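Local structure of iron-sulfur cluster assembly scaffold protein IscU (Streptococcus pyogenes, 1SU0) at residues V14-H17 against P21-H24; S72-D77 against E113-V118; E85-L90 against N133-A138; E96-Q101 against K126-A131. The protein probably serves as a scaffold on which iron-sulfur clusters are assembled with the help of IscS and then handed on to other proteins. One frame throughout, in Å; residues are numbered along the deposited sequence.

Contact 1. Residues V14-H17 against P21-H24; sequences VADH and PHHH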
loop_
_atom_site.group_PDB
_atom_site.type_symbol
_atom_site.label_atom_id
_atom_site.label_comp_id
_atom_site.label_asym_id
_atom_site.label_seq_id
_atom_site.Cartn_x
_atom_site.Cartn_y
_atom_site.Cartn_z
ATOM N N VAL A 14 2.305 0.118 -13.217
ATOM C CA VAL A 14 1.153 0.560 -12.457
ATOM C C VAL A 14 -0.101 -0.217 -12.873
ATOM O O VAL A 14 -0.879 -0.640 -12.028
ATOM C CB VAL A 14 0.897 2.039 -12.661
ATOM C CG1 VAL A 14 -0.421 2.447 -11.981
ATOM C CG2 VAL A 14 2.074 2.877 -12.145
ATOM N N ALA A 15 -0.300 -0.387 -14.174
ATOM C CA ALA A 15 -1.381 -1.221 -14.689
ATOM C C ALA A 15 -1.361 -2.655 -14.169
ATOM O O ALA A 15 -2.408 -3.195 -13.826
ATOM C CB ALA A 15 -1.393 -1.209 -16.200
ATOM N N ASP A 16 -0.170 -3.247 -14.093
ATOM C CA ASP A 16 0.000 -4.607 -13.603
ATOM C C ASP A 16 -0.392 -4.739 -12.162
ATOM O O ASP A 16 -0.899 -5.778 -11.765
ATOM C CB ASP A 16 1.465 -5.043 -13.728
ATOM C CG ASP A 16 1.704 -6.502 -13.275
ATOM O OD1 ASP A 16 1.216 -7.437 -13.952
ATOM O OD2 ASP A 16 2.340 -6.789 -12.232
ATOM N N HIS A 17 -0.127 -3.708 -11.360
ATOM C CA HIS A 17 -0.476 -3.755 -9.958
ATOM C C HIS A 17 -1.996 -3.594 -9.766
ATOM O O HIS A 17 -2.546 -4.074 -8.780
ATOM C CB HIS A 17 0.281 -2.683 -9.163
ATOM C CG HIS A 17 1.654 -3.106 -8.744
ATOM N ND1 HIS A 17 1.870 -4.038 -7.752
ATOM C CD2 HIS A 17 2.881 -2.705 -9.163
ATOM C CE1 HIS A 17 3.168 -4.224 -7.605
ATOM N NE2 HIS A 17 3.805 -3.422 -8.442
ATOM N N PRO A 21 -3.129 -7.653 -9.011
ATOM C CA PRO A 21 -2.558 -7.372 -7.690
ATOM C C PRO A 21 -1.681 -8.479 -7.124
ATOM O O PRO A 21 -1.969 -9.660 -7.286
ATOM C CB PRO A 21 -3.793 -7.205 -6.806
ATOM C CG PRO A 21 -4.832 -6.716 -7.734
ATOM C CD PRO A 21 -4.569 -7.335 -9.053
ATOM N N HIS A 22 -0.616 -8.051 -6.457
ATOM C CA HIS A 22 0.307 -8.900 -5.736
ATOM C C HIS A 22 -0.230 -9.146 -4.346
ATOM O O HIS A 22 -0.927 -8.297 -3.777
ATOM C CB HIS A 22 1.634 -8.168 -5.595
ATOM C CG HIS A 22 2.364 -8.009 -6.880
ATOM N ND1 HIS A 22 1.820 -8.375 -8.089
ATOM C CD2 HIS A 22 3.611 -7.558 -7.146
ATOM C CE1 HIS A 22 2.699 -8.151 -9.049
ATOM N NE2 HIS A 22 3.792 -7.648 -8.503
ATOM N N HIS A 23 0.113 -10.290 -3.771
ATOM C CA HIS A 23 -0.343 -10.615 -2.429
ATOM C C HIS A 23 -1.854 -10.337 -2.301
ATOM O O HIS A 23 -2.285 -9.612 -1.397
ATOM C CB HIS A 23 0.458 -9.812 -1.393
ATOM C CG HIS A 23 1.928 -10.090 -1.421
ATOM N ND1 HIS A 23 2.660 -10.324 -0.279
ATOM C CD2 HIS A 23 2.802 -10.188 -2.455
ATOM C CE1 HIS A 23 3.922 -10.548 -0.605
ATOM N NE2 HIS A 23 4.034 -10.471 -1.919
ATOM N N HIS A 24 -2.633 -10.898 -3.233
ATOM C CA HIS A 24 -4.075 -10.685 -3.293
ATOM C C HIS A 24 -4.764 -11.874 -2.654
ATOM O O HIS A 24 -4.205 -12.963 -2.604
ATOM C CB HIS A 24 -4.540 -10.545 -4.749
ATOM C CG HIS A 24 -5.920 -9.971 -4.905
ATOM N ND1 HIS A 24 -6.320 -8.797 -4.295
ATOM C CD2 HIS A 24 -6.991 -10.412 -5.610
ATOM C CE1 HIS A 24 -7.576 -8.539 -4.624
ATOM N NE2 HIS A 24 -8.009 -9.510 -5.410
#
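His17 sets the edge of its imidazole against the face of His22, an edge-to-face aromatic pair formed where helix 8-19 of the NifU-like fold gives way to the loop leading to strand 33-36. The two ring centroids lie 4.5 Å apart and the planes are inclined at 54°. His17 CE1 leads the approach, near the rim of the His22 ring rather than over its middle, and comes within 3.4 Å of His22 CD2. Both His17 nitrogens are hydrogen-bonded, ND1 to Ser73 OG and NE2 to Glu111 OE1, which holds the ring in one rotation and leaves the carbon between them to meet its neighbour. Ser73 OG also bonds the backbone N of His22, tying both histidines to helix 66-79.

A polar approach comes from Asp16. With its CG anti to the backbone N (chi1 -178°), the carboxylate reaches forward until OD2 is 3.5 Å from His22 CE1. Carboxylate and ring are steeply inclined to each other; OD2 and His22 NE2, 4.1 Å apart, are not in direct contact, though the acid could favour a protonated imidazole.

Pro21 packs against the last carbonyl of 14-17. Its CG rests 3.6 Å from His17 O, and Pro21 CA offers that same oxygen a CH...O contact of 3.5 Å, bent to 128° at the hydrogen.

Contact 2. Residues S72-D77 against E113-V118; sequences SSMMTD and ELLAGV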
loop_
_atom_site.group_PDB
_atom_site.type_symbol
_atom_site.label_atom_id
_atom_site.label_comp_id
_atom_site.label_asym_id
_atom_site.label_seq_id
_atom_site.Cartn_x
_atom_site.Cartn_y
_atom_site.Cartn_z
ATOM N N SER A 72 -2.275 -0.548 -3.009
ATOM C CA SER A 72 -2.357 -1.643 -2.070
ATOM C C SER A 72 -1.380 -2.731 -2.443
ATOM O O SER A 72 -0.640 -3.255 -1.599
ATOM C CB SER A 72 -3.775 -2.191 -2.032
ATOM O OG SER A 72 -4.667 -1.153 -1.670
ATOM N N SER A 73 -1.349 -3.056 -3.724
ATOM C CA SER A 73 -0.514 -4.132 -4.206
ATOM C C SER A 73 0.949 -3.792 -3.943
ATOM O O SER A 73 1.705 -4.591 -3.396
ATOM C CB SER A 73 -0.820 -4.367 -5.683
ATOM O OG SER A 73 0.124 -5.213 -6.269
ATOM N N MET A 74 1.339 -2.581 -4.293
ATOM C CA MET A 74 2.717 -2.131 -4.083
ATOM C C MET A 74 3.097 -2.029 -2.586
ATOM O O MET A 74 4.220 -2.331 -2.183
ATOM C CB MET A 74 2.905 -0.785 -4.767
ATOM C CG MET A 74 2.765 -0.814 -6.290
ATOM S SD MET A 74 2.385 1.007 -6.991
ATOM C CE MET A 74 2.967 0.809 -8.881
ATOM N N MET A 75 2.156 -1.603 -1.759
ATOM C CA MET A 75 2.363 -1.573 -0.314
ATOM C C MET A 75 2.784 -2.964 0.217
ATOM O O MET A 75 3.728 -3.059 0.997
ATOM C CB MET A 75 1.098 -1.072 0.370
ATOM C CG MET A 75 1.185 -0.984 1.891
ATOM S SD MET A 75 0.795 -2.707 2.751
ATOM C CE MET A 75 -1.120 -2.971 2.220
ATOM N N THR A 76 2.129 -4.031 -0.239
ATOM C CA THR A 76 2.441 -5.380 0.234
ATOM C C THR A 76 3.870 -5.770 -0.110
ATOM O O THR A 76 4.554 -6.378 0.694
ATOM C CB THR A 76 1.499 -6.467 -0.370
ATOM O OG1 THR A 76 1.731 -6.606 -1.783
ATOM C CG2 THR A 76 0.025 -6.101 -0.224
ATOM N N ASP A 77 4.299 -5.444 -1.318
ATOM C CA ASP A 77 5.639 -5.753 -1.734
ATOM C C ASP A 77 6.633 -5.037 -0.814
ATOM O O ASP A 77 7.678 -5.593 -0.464
ATOM C CB ASP A 77 5.884 -5.270 -3.162
ATOM C CG ASP A 77 5.327 -6.194 -4.226
ATOM O OD1 ASP A 77 4.775 -7.269 -3.932
ATOM O OD2 ASP A 77 5.427 -5.894 -5.428
ATOM N N GLU A 113 7.030 3.722 -5.357
ATOM C CA GLU A 113 7.663 4.991 -5.624
ATOM C C GLU A 113 7.085 5.667 -6.867
ATOM O O GLU A 113 7.178 6.885 -7.017
ATOM C CB GLU A 113 9.163 4.786 -5.768
ATOM C CG GLU A 113 9.929 6.069 -5.720
ATOM C CD GLU A 113 11.421 5.886 -5.979
ATOM O OE1 GLU A 113 12.103 6.933 -5.981
ATOM O OE2 GLU A 113 11.898 4.729 -6.210
ATOM N N LEU A 114 6.480 4.863 -7.736
ATOM C CA LEU A 114 5.825 5.329 -8.946
ATOM C C LEU A 114 4.596 6.152 -8.702
ATOM O O LEU A 114 4.084 6.764 -9.635
ATOM C CB LEU A 114 5.447 4.127 -9.825
ATOM C CG LEU A 114 6.639 3.326 -10.389
ATOM C CD1 LEU A 114 6.150 2.296 -11.376
ATOM C CD2 LEU A 114 7.694 4.214 -11.030
ATOM N N LEU A 115 4.099 6.147 -7.472
ATOM C CA LEU A 115 2.923 6.918 -7.128
ATOM C C LEU A 115 3.265 8.275 -6.558
ATOM O O LEU A 115 2.389 8.955 -6.048
ATOM C CB LEU A 115 2.025 6.145 -6.142
ATOM C CG LEU A 115 1.469 4.813 -6.636
ATOM C CD1 LEU A 115 0.476 4.320 -5.604
ATOM C CD2 LEU A 115 0.827 4.935 -8.024
ATOM N N ALA A 116 4.513 8.692 -6.671
ATOM C CA ALA A 116 4.877 10.059 -6.334
ATOM C C ALA A 116 3.956 11.087 -7.020
ATOM O O ALA A 116 3.656 12.142 -6.461
ATOM C CB ALA A 116 6.312 10.325 -6.696
ATOM N N GLY A 117 3.477 10.765 -8.216
ATOM C CA GLY A 117 2.650 11.678 -8.968
ATOM C C GLY A 117 1.277 11.983 -8.394
ATOM O O GLY A 117 0.600 12.873 -8.888
ATOM N N VAL A 118 0.849 11.261 -7.365
ATOM C CA VAL A 118 -0.503 11.468 -6.840
ATOM C C VAL A 118 -0.562 12.700 -5.939
ATOM O O VAL A 118 -1.658 13.192 -5.641
ATOM C CB VAL A 118 -1.102 10.233 -6.102
ATOM C CG1 VAL A 118 -0.807 8.922 -6.852
ATOM C CG2 VAL A 118 -0.638 10.168 -4.722
#
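Leu114 and Leu115 together receive the end of Met74, a long side chain that leaves helix 66-79 and bridges to 3-10 turns within 113-118. Glu113 comes first and is the residue whose backbone comes nearest, its CA 8.8 Å from Met74 CA, but its side chain turns away. Its carbonyl serves the turn instead: Ala116 N bonds to Glu113 O at 3.2 Å. Leu114 follows, and the methyl CE of Met74 lies 4.2 Å from Leu114 CB, with the CD1 branch hardly farther off. Leu115 comes next and points at the helix. Its branch carbon CG sits 3.9 Å from Met74 SD, with CD1 almost as near the sulfur, while the two chains slant past each other. Met74 can span the gap because it is extended beyond CG (chi2 160°, chi3 159°), which carries sulfur and methyl outward one after the other. A further 3-10 bond runs from Val118 N to Leu115 O at 3.1 Å.

On the helix side, Thr76 OG1 donates to Ser73 O at 2.6 Å, turning the hydroxyl of this buried residue back onto its own helix. This buried hydrophobic packing joins helix 66-79 of the NifU-like fold to the loop between helices 84-97 and 122-139. Met74 also touches Val14 and His17 of helix 8-19, Val118 leans on Val98 and on Ser128 of helix 122-139, and Ser72, Ser73 and Thr76 lie against Phe60 of strand 55-63.

Contact 3. Residues E85-L90 against N133-A138; sequences EEALAL and NALKEA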
loop_
_atom_site.group_PDB
_atom_site.type_symbol
_atom_site.label_atom_id
_atom_site.label_comp_id
_atom_site.label_asym_id
_atom_site.label_seq_id
_atom_site.Cartn_x
_atom_site.Cartn_y
_atom_site.Cartn_z
ATOM N N GLU A 85 7.744 -1.083 13.336
ATOM C CA GLU A 85 8.367 0.215 13.198
ATOM C C GLU A 85 8.903 0.475 11.796
ATOM O O GLU A 85 8.729 1.569 11.288
ATOM C CB GLU A 85 9.486 0.372 14.213
ATOM C CG GLU A 85 9.225 1.452 15.245
ATOM C CD GLU A 85 10.509 1.910 15.919
ATOM O OE1 GLU A 85 11.071 1.113 16.704
ATOM O OE2 GLU A 85 10.949 3.055 15.648
ATOM N N GLU A 86 9.555 -0.510 11.181
ATOM C CA GLU A 86 10.050 -0.343 9.822
ATOM C C GLU A 86 8.897 -0.036 8.869
ATOM O O GLU A 86 8.876 1.010 8.226
ATOM C CB GLU A 86 10.785 -1.587 9.342
ATOM C CG GLU A 86 12.158 -1.728 9.954
ATOM C CD GLU A 86 13.043 -2.703 9.210
ATOM O OE1 GLU A 86 14.262 -2.461 9.205
ATOM O OE2 GLU A 86 12.524 -3.699 8.644
ATOM N N ALA A 87 7.949 -0.968 8.794
ATOM C CA ALA A 87 6.723 -0.783 8.032
ATOM C C ALA A 87 6.109 0.584 8.298
ATOM O O ALA A 87 5.744 1.284 7.376
ATOM C CB ALA A 87 5.738 -1.886 8.359
ATOM N N LEU A 88 6.025 0.973 9.561
ATOM C CA LEU A 88 5.389 2.238 9.928
ATOM C C LEU A 88 6.171 3.449 9.431
ATOM O O LEU A 88 5.599 4.500 9.167
ATOM C CB LEU A 88 5.198 2.342 11.449
ATOM C CG LEU A 88 3.755 2.325 11.960
ATOM C CD1 LEU A 88 3.021 1.026 11.604
ATOM C CD2 LEU A 88 3.744 2.554 13.470
ATOM N N ALA A 89 7.484 3.302 9.336
ATOM C CA ALA A 89 8.338 4.357 8.812
ATOM C C ALA A 89 8.104 4.525 7.311
ATOM O O ALA A 89 8.055 5.640 6.819
ATOM C CB ALA A 89 9.794 4.046 9.102
ATOM N N LEU A 90 7.951 3.417 6.602
ATOM C CA LEU A 90 7.682 3.436 5.179
ATOM C C LEU A 90 6.344 4.113 4.886
ATOM O O LEU A 90 6.229 4.915 3.966
ATOM C CB LEU A 90 7.661 2.015 4.639
ATOM C CG LEU A 90 9.014 1.329 4.611
ATOM C CD1 LEU A 90 8.809 -0.068 4.131
ATOM C CD2 LEU A 90 9.968 2.048 3.675
ATOM N N ASN A 133 -2.710 2.680 5.622
ATOM C CA ASN A 133 -3.405 2.896 6.897
ATOM C C ASN A 133 -4.044 1.627 7.423
ATOM O O ASN A 133 -4.204 1.469 8.622
ATOM C CB ASN A 133 -4.434 4.021 6.757
ATOM C CG ASN A 133 -3.793 5.349 6.339
ATOM O OD1 ASN A 133 -4.481 6.342 6.131
ATOM N ND2 ASN A 133 -2.468 5.347 6.163
ATOM N N ALA A 134 -4.391 0.706 6.532
ATOM C CA ALA A 134 -4.901 -0.600 6.960
ATOM C C ALA A 134 -3.738 -1.406 7.511
ATOM O O ALA A 134 -3.923 -2.297 8.339
ATOM C CB ALA A 134 -5.584 -1.346 5.810
ATOM N N LEU A 135 -2.540 -1.083 7.046
ATOM C CA LEU A 135 -1.340 -1.675 7.583
ATOM C C LEU A 135 -1.082 -1.114 8.968
ATOM O O LEU A 135 -0.863 -1.877 9.901
ATOM C CB LEU A 135 -0.139 -1.402 6.674
ATOM C CG LEU A 135 1.176 -2.009 7.150
ATOM C CD1 LEU A 135 1.013 -3.487 7.420
ATOM C CD2 LEU A 135 2.250 -1.787 6.115
ATOM N N LYS A 136 -1.100 0.212 9.104
ATOM C CA LYS A 136 -0.859 0.863 10.399
ATOM C C LYS A 136 -1.721 0.230 11.497
ATOM O O LYS A 136 -1.251 -0.050 12.605
ATOM C CB LYS A 136 -1.175 2.354 10.313
ATOM C CG LYS A 136 -0.125 3.202 9.567
ATOM C CD LYS A 136 -0.359 4.656 9.934
ATOM C CE LYS A 136 0.362 5.631 9.056
ATOM N NZ LYS A 136 -0.306 6.961 9.234
ATOM N N GLU A 137 -2.984 -0.021 11.159
ATOM C CA GLU A 137 -3.925 -0.607 12.096
ATOM C C GLU A 137 -3.566 -2.055 12.413
ATOM O O GLU A 137 -3.624 -2.472 13.584
ATOM C CB GLU A 137 -5.346 -0.527 11.549
ATOM C CG GLU A 137 -6.111 0.716 11.992
ATOM C CD GLU A 137 -5.772 1.937 11.149
ATOM O OE1 GLU A 137 -4.559 2.242 10.970
ATOM O OE2 GLU A 137 -6.740 2.585 10.668
ATOM N N ALA A 138 -3.200 -2.812 11.375
ATOM C CA ALA A 138 -2.829 -4.226 11.526
ATOM C C ALA A 138 -1.643 -4.444 12.476
ATOM O O ALA A 138 -1.658 -5.323 13.337
ATOM C CB ALA A 138 -2.537 -4.844 10.175
#
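Leu88 and Lys136 mark the nearest approach of two helices, their CA atoms 6.4 Å apart; segments 85-90 and 133-138 run in roughly opposite directions, and each helix contributes two neighbouring residues.

Leu88 reaches over with CD1, which stops 4.1 Å from Lys136 CA and so lies against the backbone of the facing helix. Its first torsion, -113°, is away from the staggered positions and swings the branch round to that side. Lys136 adds only the root of its chain: its CG is 4.3 Å from Leu88 CD1, and the remainder, extended through to NZ, leads away from the leucine. This pair sits at the partly exposed edge of the interface.

The join belongs to the helical layer of the NifU-like fold, which packs its helices against a three-stranded antiparallel sheet. Helix 122-139 lies directly on the sheet here: Ala134 touches Leu35, Ile44 and Leu46, whereas Leu135 turns to the other helices.

Deeper in, the small Ala87 points toward the neighbouring helix and its CB meets Leu135 CD2 at 4.1 Å. The leucine's chi1 of -179° swings its branch away from the backbone N, and CD2 reaches the alanine methyl. The same Leu135 also packs on Met75 and Val79 of helix 66-79.

Contact 4. Residues E96-Q101 against K126-A131; sequences EMVQGQ and KCSTLA. With ZN (zinc ion), chain B.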
loop_
_atom_site.group_PDB
_atom_site.type_symbol
_atom_site.label_atom_id
_atom_site.label_comp_id
_atom_site.label_asym_id
_atom_site.label_seq_id
_atom_site.Cartn_x
_atom_site.Cartn_y
_atom_site.Cartn_z
ATOM N N GLU A 96 4.183 11.068 3.083
ATOM C CA GLU A 96 4.869 12.335 2.830
ATOM C C GLU A 96 5.208 12.549 1.381
ATOM O O GLU A 96 5.265 13.678 0.921
ATOM C CB GLU A 96 6.197 12.388 3.565
ATOM C CG GLU A 96 6.119 12.675 5.038
ATOM C CD GLU A 96 7.407 12.293 5.716
ATOM O OE1 GLU A 96 7.329 12.018 6.930
ATOM O OE2 GLU A 96 8.487 12.251 5.035
ATOM N N MET A 97 5.514 11.472 0.679
ATOM C CA MET A 97 5.795 11.555 -0.743
ATOM C C MET A 97 4.553 12.030 -1.542
ATOM O O MET A 97 4.652 12.859 -2.442
ATOM C CB MET A 97 6.259 10.199 -1.256
ATOM C CG MET A 97 6.490 10.149 -2.766
ATOM S SD MET A 97 6.807 8.333 -3.397
ATOM C CE MET A 97 5.014 7.555 -3.316
ATOM N N VAL A 98 3.395 11.491 -1.198
ATOM C CA VAL A 98 2.144 11.873 -1.876
ATOM C C VAL A 98 1.629 13.226 -1.364
ATOM O O VAL A 98 0.495 13.596 -1.626
ATOM C CB VAL A 98 1.039 10.781 -1.767
ATOM C CG1 VAL A 98 1.514 9.474 -2.423
ATOM C CG2 VAL A 98 0.624 10.545 -0.313
ATOM N N GLN A 99 2.455 13.981 -0.643
ATOM C CA GLN A 99 2.121 15.379 -0.373
ATOM C C GLN A 99 3.200 16.283 -0.905
ATOM O O GLN A 99 3.324 17.422 -0.467
ATOM C CB GLN A 99 1.881 15.600 1.109
ATOM C CG GLN A 99 1.063 14.476 1.686
ATOM C CD GLN A 99 0.672 14.673 3.120
ATOM O OE1 GLN A 99 1.508 15.028 3.968
ATOM N NE2 GLN A 99 -0.600 14.421 3.412
ATOM N N GLY A 100 3.958 15.767 -1.872
ATOM C CA GLY A 100 4.918 16.550 -2.629
ATOM C C GLY A 100 6.297 16.718 -2.007
ATOM O O GLY A 100 7.071 17.542 -2.487
ATOM N N GLN A 101 6.604 15.942 -0.963
ATOM C CA GLN A 101 7.923 15.979 -0.316
ATOM C C GLN A 101 8.978 15.164 -1.063
ATOM O O GLN A 101 8.722 14.050 -1.535
ATOM C CB GLN A 101 7.850 15.508 1.144
ATOM C CG GLN A 101 6.910 16.361 2.027
ATOM C CD GLN A 101 7.106 16.153 3.542
ATOM O OE1 GLN A 101 6.279 16.616 4.338
ATOM N NE2 GLN A 101 8.195 15.467 3.937
ATOM N N LYS A 126 -5.853 10.042 -0.727
ATOM C CA LYS A 126 -6.491 9.047 0.134
ATOM C C LYS A 126 -6.752 7.709 -0.592
ATOM O O LYS A 126 -6.847 6.664 0.053
ATOM C CB LYS A 126 -7.773 9.618 0.757
ATOM C CG LYS A 126 -8.294 8.908 2.020
ATOM C CD LYS A 126 -7.391 9.144 3.251
ATOM C CE LYS A 126 -8.069 10.047 4.286
ATOM N NZ LYS A 126 -7.924 11.493 3.918
ATOM N N CYS A 127 -6.852 7.728 -1.918
ATOM C CA CYS A 127 -6.908 6.479 -2.686
ATOM C C CYS A 127 -5.606 5.679 -2.428
ATOM O O CYS A 127 -5.610 4.489 -2.077
ATOM C CB CYS A 127 -7.087 6.764 -4.190
ATOM S SG CYS A 127 -8.613 7.689 -4.642
ATOM N N SER A 128 -4.492 6.380 -2.548
ATOM C CA SER A 128 -3.178 5.784 -2.412
ATOM C C SER A 128 -2.799 5.386 -0.963
ATOM O O SER A 128 -2.153 4.378 -0.747
ATOM C CB SER A 128 -2.170 6.753 -2.995
ATOM O OG SER A 128 -2.077 7.906 -2.187
ATOM N N THR A 129 -3.251 6.133 0.032
ATOM C CA THR A 129 -2.850 5.852 1.419
ATOM C C THR A 129 -3.681 4.772 2.109
ATOM O O THR A 129 -3.235 4.212 3.103
ATOM C CB THR A 129 -2.864 7.110 2.261
ATOM O OG1 THR A 129 -4.176 7.660 2.259
ATOM C CG2 THR A 129 -1.973 8.196 1.655
ATOM N N LEU A 130 -4.848 4.451 1.572
ATOM C CA LEU A 130 -5.756 3.496 2.200
ATOM C C LEU A 130 -5.076 2.217 2.675
ATOM O O LEU A 130 -5.228 1.807 3.825
ATOM C CB LEU A 130 -6.918 3.152 1.244
ATOM C CG LEU A 130 -8.032 2.189 1.717
ATOM C CD1 LEU A 130 -8.524 2.441 3.114
ATOM C CD2 LEU A 130 -9.207 2.263 0.761
ATOM N N ALA A 131 -4.327 1.583 1.791
ATOM C CA ALA A 131 -3.639 0.339 2.128
ATOM C C ALA A 131 -2.640 0.553 3.264
ATOM O O ALA A 131 -2.557 -0.249 4.210
ATOM C CB ALA A 131 -2.941 -0.193 0.942
HETATM ZN ZN ZN B . -9.880 5.941 -5.249
#
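Val98 faces Ser128 and Thr129 where helix 84-97 has just ended; the closest CA atoms, those of Val98 and Ser128, are 8.1 Å apart. A Schellman motif ends the helix, with Gln101 N bonded to Glu96 O and Gly100 N to Met97 O at 3.0 Å, and Gly100, at positive phi, in the C-prime position. The opposing helix is kinked, since the N atoms of Cys127 and Ala131 have no bond to the preceding turn.

Val98 divides its two methyls between two neighbours. CG1 lies 3.9 Å from Ser128 OG, an apolar group against a hydroxyl whose bonding is directed elsewhere: with chi1 at 68° the hydroxyl turns back on its own helix and hydrogen-bonds to Ile125 O. CG2 meets Thr129 CG2 at 4.0 Å, methyl to methyl. Thr129 can present its methyl because OG1 also turns back, making a weak bond to the same Ile125 carbonyl.

One residue before Ser128, Cys127 leaves the helix in another direction and binds the zinc ion through SG at 2.2 Å. Asp42 OD1 and Cys65 SG bind the same metal, and Cys40 belongs to the site as well; zinc here probably stands in for an iron-sulfur centre. The helix is thus packed on one flank and metal-bound on another. Around the contact, Val118, in the loop between the two helices, touches Val98, while helix 66-79 receives Cys127 on Ile67 and Ala131 on Ser72 and Met75.

Overall arrangement
Contact 2 lies nearest the middle of the chain, its centre 10 Å from contact 1, 14 Å from contact 3 and 9 Å from contact 4, and it touches all three. Contact 1 comes first in sequence and is complete before the rest begin; contact 2 then interleaves with contacts 3 and 4. Contacts 3 and 4, centres 13 Å apart, join the same two helices, 84-97 and 122-139, at successive levels. Helix 66-79 links the helix end and loop of contact 1 to this pair. Contacts 1 and 3 fall on opposite sides of the chain's middle, centres about 19 Å apart. Together the four join helices 8-19, 66-79, 84-97 and 122-139, with the zinc site beside contact 4.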